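Glyoxalase 3 (Candida albicans, PDB 4LRU) converts methylglyoxal to D-lactate in a single glutathione-independent step, detoxifying the methylglyoxal that the cell itself produces. Local coordinates at residues T210-R215 with I233-C238; K42-Q47 with Y100-G105. All blocks are in the same frame, centred on the assembly; numbering follows the deposited sequence.

Contact 1 of 2, residues T210-R215 with I233-C238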
loop_
_atom_site.group_PDB
_atom_site.type_symbol
_atom_site.label_atom_id
_atom_site.label_comp_id
_atom_site.label_asym_id
_atom_site.label_seq_id
_atom_site.Cartn_x
_atom_site.Cartn_y
_atom_site.Cartn_z
ATOM N N THR A 210 -12.509 -4.662 -2.162
ATOM C CA THR A 210 -11.278 -5.413 -2.266
ATOM C C THR A 210 -11.422 -6.611 -3.197
ATOM O O THR A 210 -12.535 -7.080 -3.485
ATOM C CB THR A 210 -10.822 -5.955 -0.903
ATOM O OG1 THR A 210 -11.772 -6.933 -0.440
ATOM C CG2 THR A 210 -10.658 -4.841 0.096
ATOM N N VAL A 211 -10.269 -7.098 -3.643
ATOM C CA VAL A 211 -10.185 -8.315 -4.439
ATOM C C VAL A 211 -9.160 -9.227 -3.801
ATOM O O VAL A 211 -8.050 -8.786 -3.481
ATOM C CB VAL A 211 -9.774 -8.004 -5.883
ATOM C CG1 VAL A 211 -9.467 -9.285 -6.643
ATOM C CG2 VAL A 211 -10.869 -7.205 -6.584
ATOM N N THR A 212 -9.541 -10.489 -3.590
ATOM C CA THR A 212 -8.621 -11.511 -3.101
ATOM C C THR A 212 -8.424 -12.525 -4.209
ATOM O O THR A 212 -9.412 -13.075 -4.756
ATOM C CB THR A 212 -9.193 -12.212 -1.848
ATOM O OG1 THR A 212 -9.292 -11.270 -0.770
ATOM C CG2 THR A 212 -8.301 -13.365 -1.436
ATOM N N ASP A 213 -7.161 -12.761 -4.560
ATOM C CA ASP A 213 -6.810 -13.840 -5.459
ATOM C C ASP A 213 -5.763 -14.677 -4.753
ATOM O O ASP A 213 -4.568 -14.361 -4.779
ATOM C CB ASP A 213 -6.302 -13.307 -6.807
ATOM C CG ASP A 213 -6.218 -14.388 -7.855
ATOM O OD1 ASP A 213 -6.117 -15.572 -7.449
ATOM O OD2 ASP A 213 -6.311 -14.070 -9.061
ATOM N N GLY A 214 -6.220 -15.724 -4.074
ATOM C CA GLY A 214 -5.331 -16.541 -3.270
ATOM C C GLY A 214 -4.712 -15.716 -2.163
ATOM O O GLY A 214 -5.411 -15.252 -1.264
ATOM N N ARG A 215 -3.400 -15.511 -2.255
ATOM C CA ARG A 215 -2.650 -14.767 -1.239
ATOM C C ARG A 215 -2.244 -13.372 -1.729
ATOM O O ARG A 215 -1.320 -12.741 -1.210
ATOM C CB ARG A 215 -1.434 -15.596 -0.786
ATOM C CG ARG A 215 -1.829 -16.818 0.050
ATOM C CD ARG A 215 -0.680 -17.783 0.276
ATOM N NE ARG A 215 -0.198 -18.348 -0.978
ATOM C CZ ARG A 215 0.943 -18.011 -1.564
ATOM N NH1 ARG A 215 1.760 -17.137 -0.985
ATOM N NH2 ARG A 215 1.272 -18.546 -2.731
ATOM N N ILE A 233 -5.937 -10.659 6.578
ATOM C CA ILE A 233 -6.028 -11.625 7.687
ATOM C C ILE A 233 -6.808 -12.869 7.249
ATOM O O ILE A 233 -6.388 -14.004 7.497
ATOM C CB ILE A 233 -6.648 -10.991 8.945
ATOM C CG1 ILE A 233 -5.688 -9.919 9.488
ATOM C CG2 ILE A 233 -6.970 -12.055 9.992
ATOM C CD1 ILE A 233 -6.256 -9.020 10.556
ATOM N N ALA A 234 -7.933 -12.651 6.571
ATOM C CA ALA A 234 -8.763 -13.755 6.083
ATOM C C ALA A 234 -7.978 -14.692 5.163
ATOM O O ALA A 234 -8.174 -15.917 5.196
ATOM C CB ALA A 234 -9.978 -13.205 5.346
ATOM N N ALA A 235 -7.146 -14.114 4.300
ATOM C CA ALA A 235 -6.426 -14.903 3.294
ATOM C C ALA A 235 -5.231 -15.626 3.917
ATOM O O ALA A 235 -4.826 -16.693 3.450
ATOM C CB ALA A 235 -5.978 -14.024 2.132
ATOM N N PHE A 236 -4.719 -15.048 4.998
ATOM C CA PHE A 236 -3.447 -15.449 5.628
ATOM C C PHE A 236 -3.676 -16.563 6.635
ATOM O O PHE A 236 -2.880 -17.495 6.726
ATOM C CB PHE A 236 -2.871 -14.212 6.331
ATOM C CG PHE A 236 -1.573 -14.430 7.061
ATOM C CD1 PHE A 236 -0.388 -14.583 6.371
ATOM C CD2 PHE A 236 -1.531 -14.359 8.442
ATOM C CE1 PHE A 236 0.811 -14.717 7.036
ATOM C CE2 PHE A 236 -0.330 -14.493 9.129
ATOM C CZ PHE A 236 0.850 -14.672 8.418
ATOM N N GLU A 237 -4.752 -16.445 7.414
ATOM C CA GLU A 237 -5.133 -17.442 8.417
ATOM C C GLU A 237 -6.061 -18.511 7.816
ATOM O O GLU A 237 -6.543 -18.361 6.697
ATOM C CB GLU A 237 -5.837 -16.752 9.593
ATOM C CG GLU A 237 -5.121 -15.540 10.160
ATOM C CD GLU A 237 -4.367 -15.793 11.452
ATOM O OE1 GLU A 237 -4.629 -16.814 12.132
ATOM O OE2 GLU A 237 -3.487 -14.957 11.791
ATOM N N CYS A 238 -6.332 -19.585 8.546
ATOM C CA CYS A 238 -7.317 -20.543 8.031
ATOM C C CYS A 238 -8.714 -20.507 8.667
ATOM O O CYS A 238 -9.480 -21.463 8.524
ATOM C CB CYS A 238 -6.749 -21.959 8.006
ATOM S SG CYS A 238 -6.533 -22.727 9.622
#
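Ala235 brings its methyl end-on to the carbonyl oxygen of Gly214, with CB 3.7 Å from Gly214 O. In the alpha/beta sandwich of the DJ-1/PfpI family, this is where the last turn of helix 225-236 meets the hairpin formed by edge strand 210-213 and its antiparallel neighbour 216-219. The evidence for the end-on approach is the angle at Gly214 O between its own carbon and Ala235 CB, about 154°. The second neighbour is Thr212, whose CG2 lies 4.3 Å from Ala235 CB. Its chi1 of -65° places OG1 beside the backbone N and swings the methyl, rather than the hydroxyl, nearer the helix. Burial between the segments is small, 99 Å², and the contact is van der Waals packing at the surface, away from the catalytic residues. Ala235 is also backed by Val217 of the hairpin's second strand and Val134 of the adjoining strand, so the methyl packs against three successive strands. At the other end of strand 210-213, Thr210 OG1 is hydrogen-bonded to Asp231 and Lys227 of the same helix, giving the strand a polar tie as well. The backbone angles of Gly214 and Arg215 fit a type II' turn, and the positive phi of Gly214 (62°) belongs to that turn; from the turn's second corner Arg215 NH1 reaches the carbonyl oxygens of Tyr129 and Gly133.

Contact 2 of 2, residues K42-Q47 with Y100-G105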
loop_
_atom_site.group_PDB
_atom_site.type_symbol
_atom_site.label_atom_id
_atom_site.label_comp_id
_atom_site.label_asym_id
_atom_site.label_seq_id
_atom_site.Cartn_x
_atom_site.Cartn_y
_atom_site.Cartn_z
ATOM N N LYS A 42 -5.143 -7.292 15.889
ATOM C CA LYS A 42 -5.040 -8.726 15.626
ATOM C C LYS A 42 -3.914 -9.400 16.430
ATOM O O LYS A 42 -3.955 -10.598 16.661
ATOM C CB LYS A 42 -4.835 -8.956 14.127
ATOM C CG LYS A 42 -4.741 -10.423 13.726
ATOM C CD LYS A 42 -6.023 -11.205 13.984
ATOM C CE LYS A 42 -5.863 -12.665 13.571
ATOM N NZ LYS A 42 -6.905 -13.562 14.132
ATOM N N GLY A 43 -2.907 -8.625 16.827
ATOM C CA GLY A 43 -1.810 -9.125 17.617
ATOM C C GLY A 43 -0.478 -9.279 16.916
ATOM O O GLY A 43 0.503 -9.716 17.541
ATOM N N TYR A 44 -0.441 -8.917 15.639
ATOM C CA TYR A 44 0.778 -8.993 14.852
ATOM C C TYR A 44 1.741 -7.867 15.234
ATOM O O TYR A 44 1.332 -6.843 15.785
ATOM C CB TYR A 44 0.476 -8.860 13.363
ATOM C CG TYR A 44 -0.492 -9.858 12.753
ATOM C CD1 TYR A 44 -0.708 -11.117 13.302
ATOM C CD2 TYR A 44 -1.167 -9.530 11.594
ATOM C CE1 TYR A 44 -1.571 -12.018 12.690
ATOM C CE2 TYR A 44 -2.037 -10.415 10.982
ATOM C CZ TYR A 44 -2.257 -11.649 11.540
ATOM O OH TYR A 44 -3.144 -12.501 10.884
ATOM N N GLU A 45 3.019 -8.076 14.932
ATOM C CA GLU A 45 4.004 -7.012 14.957
ATOM C C GLU A 45 3.994 -6.304 13.619
ATOM O O GLU A 45 3.809 -6.935 12.587
ATOM C CB GLU A 45 5.390 -7.585 15.214
ATOM C CG GLU A 45 6.455 -6.545 15.511
ATOM C CD GLU A 45 7.711 -7.183 16.072
ATOM O OE1 GLU A 45 7.724 -7.519 17.272
ATOM O OE2 GLU A 45 8.669 -7.369 15.301
ATOM N N ILE A 46 4.151 -4.988 13.630
ATOM C CA ILE A 46 4.167 -4.236 12.395
ATOM C C ILE A 46 5.442 -3.396 12.295
ATOM O O ILE A 46 5.742 -2.594 13.183
ATOM C CB ILE A 46 2.952 -3.291 12.249
ATOM C CG1 ILE A 46 1.627 -4.052 12.386
ATOM C CG2 ILE A 46 2.982 -2.620 10.895
ATOM C CD1 ILE A 46 0.989 -3.933 13.749
ATOM N N GLN A 47 6.176 -3.610 11.206
ATOM C CA GLN A 47 7.356 -2.813 10.872
ATOM C C GLN A 47 7.032 -1.897 9.693
ATOM O O GLN A 47 6.747 -2.360 8.579
ATOM C CB GLN A 47 8.531 -3.722 10.488
ATOM C CG GLN A 47 9.773 -2.967 10.022
ATOM C CD GLN A 47 10.433 -2.185 11.149
ATOM O OE1 GLN A 47 10.974 -2.759 12.097
ATOM N NE2 GLN A 47 10.384 -0.861 11.053
ATOM N N TYR A 100 9.599 -11.279 7.518
ATOM C CA TYR A 100 8.212 -10.816 7.354
ATOM C C TYR A 100 7.305 -11.896 6.781
ATOM O O TYR A 100 7.739 -12.718 5.977
ATOM C CB TYR A 100 8.143 -9.522 6.517
ATOM C CG TYR A 100 9.020 -8.508 7.175
ATOM C CD1 TYR A 100 8.616 -7.887 8.352
ATOM C CD2 TYR A 100 10.334 -8.350 6.769
ATOM C CE1 TYR A 100 9.473 -7.086 9.075
ATOM C CE2 TYR A 100 11.198 -7.546 7.480
ATOM C CZ TYR A 100 10.762 -6.915 8.626
ATOM O OH TYR A 100 11.633 -6.131 9.342
ATOM N N ASP A 101 6.046 -11.886 7.224
ATOM C CA ASP A 101 5.055 -12.863 6.783
ATOM C C ASP A 101 3.903 -12.266 5.977
ATOM O O ASP A 101 3.172 -12.999 5.319
ATOM C CB ASP A 101 4.481 -13.595 7.993
ATOM C CG ASP A 101 5.436 -14.605 8.575
ATOM O OD1 ASP A 101 6.490 -14.888 7.958
ATOM O OD2 ASP A 101 5.130 -15.153 9.661
ATOM N N ILE A 102 3.707 -10.959 6.089
ATOM C CA ILE A 102 2.729 -10.206 5.306
ATOM C C ILE A 102 3.436 -8.956 4.781
ATOM O O ILE A 102 4.254 -8.348 5.497
ATOM C CB ILE A 102 1.547 -9.778 6.213
ATOM C CG1 ILE A 102 0.761 -11.015 6.644
ATOM C CG2 ILE A 102 0.649 -8.758 5.530
ATOM C CD1 ILE A 102 -0.227 -10.771 7.756
ATOM N N PHE A 103 3.143 -8.595 3.534
ATOM C CA PHE A 103 3.563 -7.329 2.978
ATOM C C PHE A 103 2.303 -6.541 2.690
ATOM O O PHE A 103 1.400 -7.035 2.020
ATOM C CB PHE A 103 4.356 -7.536 1.686
ATOM C CG PHE A 103 4.849 -6.255 1.061
ATOM C CD1 PHE A 103 4.015 -5.484 0.275
ATOM C CD2 PHE A 103 6.162 -5.829 1.266
ATOM C CE1 PHE A 103 4.478 -4.330 -0.324
ATOM C CE2 PHE A 103 6.625 -4.660 0.685
ATOM C CZ PHE A 103 5.788 -3.909 -0.105
ATOM N N PHE A 104 2.229 -5.323 3.211
ATOM C CA PHE A 104 1.088 -4.436 2.927
ATOM C C PHE A 104 1.568 -3.084 2.404
ATOM O O PHE A 104 2.242 -2.341 3.115
ATOM C CB PHE A 104 0.242 -4.245 4.185
ATOM C CG PHE A 104 -1.050 -3.531 3.940
ATOM C CD1 PHE A 104 -1.072 -2.171 3.670
ATOM C CD2 PHE A 104 -2.272 -4.230 3.957
ATOM C CE1 PHE A 104 -2.265 -1.514 3.428
ATOM C CE2 PHE A 104 -3.454 -3.563 3.711
ATOM C CZ PHE A 104 -3.455 -2.208 3.458
ATOM N N GLY A 105 1.235 -2.782 1.156
ATOM C CA GLY A 105 1.582 -1.501 0.553
ATOM C C GLY A 105 0.551 -0.423 0.811
ATOM O O GLY A 105 -0.507 -0.403 0.178
HETATM O O HOH W 1 11.164 -5.522 11.824
#
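Ile102 CD1 approaches the Tyr44 ring obliquely, 3.7 Å from Tyr44 CE2 and 4.1 Å from Tyr44 CD2, and the two side chains run at about a right angle. The isoleucine reaches that far because its chi2 of 168° holds CD1 anti to CA, which extends the CG1 branch to the ring. The second touching pair is Gln47 with Tyr100. Here the aliphatic part of the glutamine does the packing, Gln47 CB standing 3.8 Å from Tyr100 CE1 and Gln47 CG 3.7 Å from Tyr100 OH. A bend at chi2 (68°) turns the amide off this line, and its plane ends 89° from that of the ring.

A water joins the two polar ends. It donates to Gln47 OE1 at 2.8 Å and is hydrogen-bonded to Tyr100 OH at 2.6 Å. Since Gln47 NE2 bonds to Asn88 O, both ends of the amide are engaged, which should fix its rotation.

In the parallel core of this flavodoxin-like sheet, strand 6-10 lies between 45-50 and 102-105, so the contact spans a strand. Gln47 and Tyr100 accordingly have their CA atoms 8.8 Å apart, and the backbone of Glu45 and Gln47 bonds to Val5, Val7 and Leu9.

Farther out, helix 29-42 ends in a Schellman motif at Gly43, where the chain turns toward the strand in a beta-alpha-beta crossover. Lys42 CG sits 3.5 Å above the Tyr44 ring plane, offset toward the rim; Phe39 also touches Tyr44, Phe236 packs on Ile102, and Tyr44 OH is hydrogen-bonded to Glu237 OE2.

In the fold
From the N terminus the chain lays down strand 6-10, then helix 29-42. Contact 2 opens where this helix runs into strand 45-50 and closes, with 52 residues between Gln47 and Tyr100, at Tyr100 and the strand 102-105 that follows, bridging two strands that flank 6-10. Contact 1 opens much later, at edge strand 210-213, and closes after only 17 residues, which include strand 216-219 and most of helix 225-236. The two loops are therefore in series, neither nested nor crossed. They still meet in space, with centres about 14 Å apart: Phe236 CE1 packs 3.4 Å from Asp101 O. The C-terminal helix thus connects the sheet's antiparallel edge with its parallel interior.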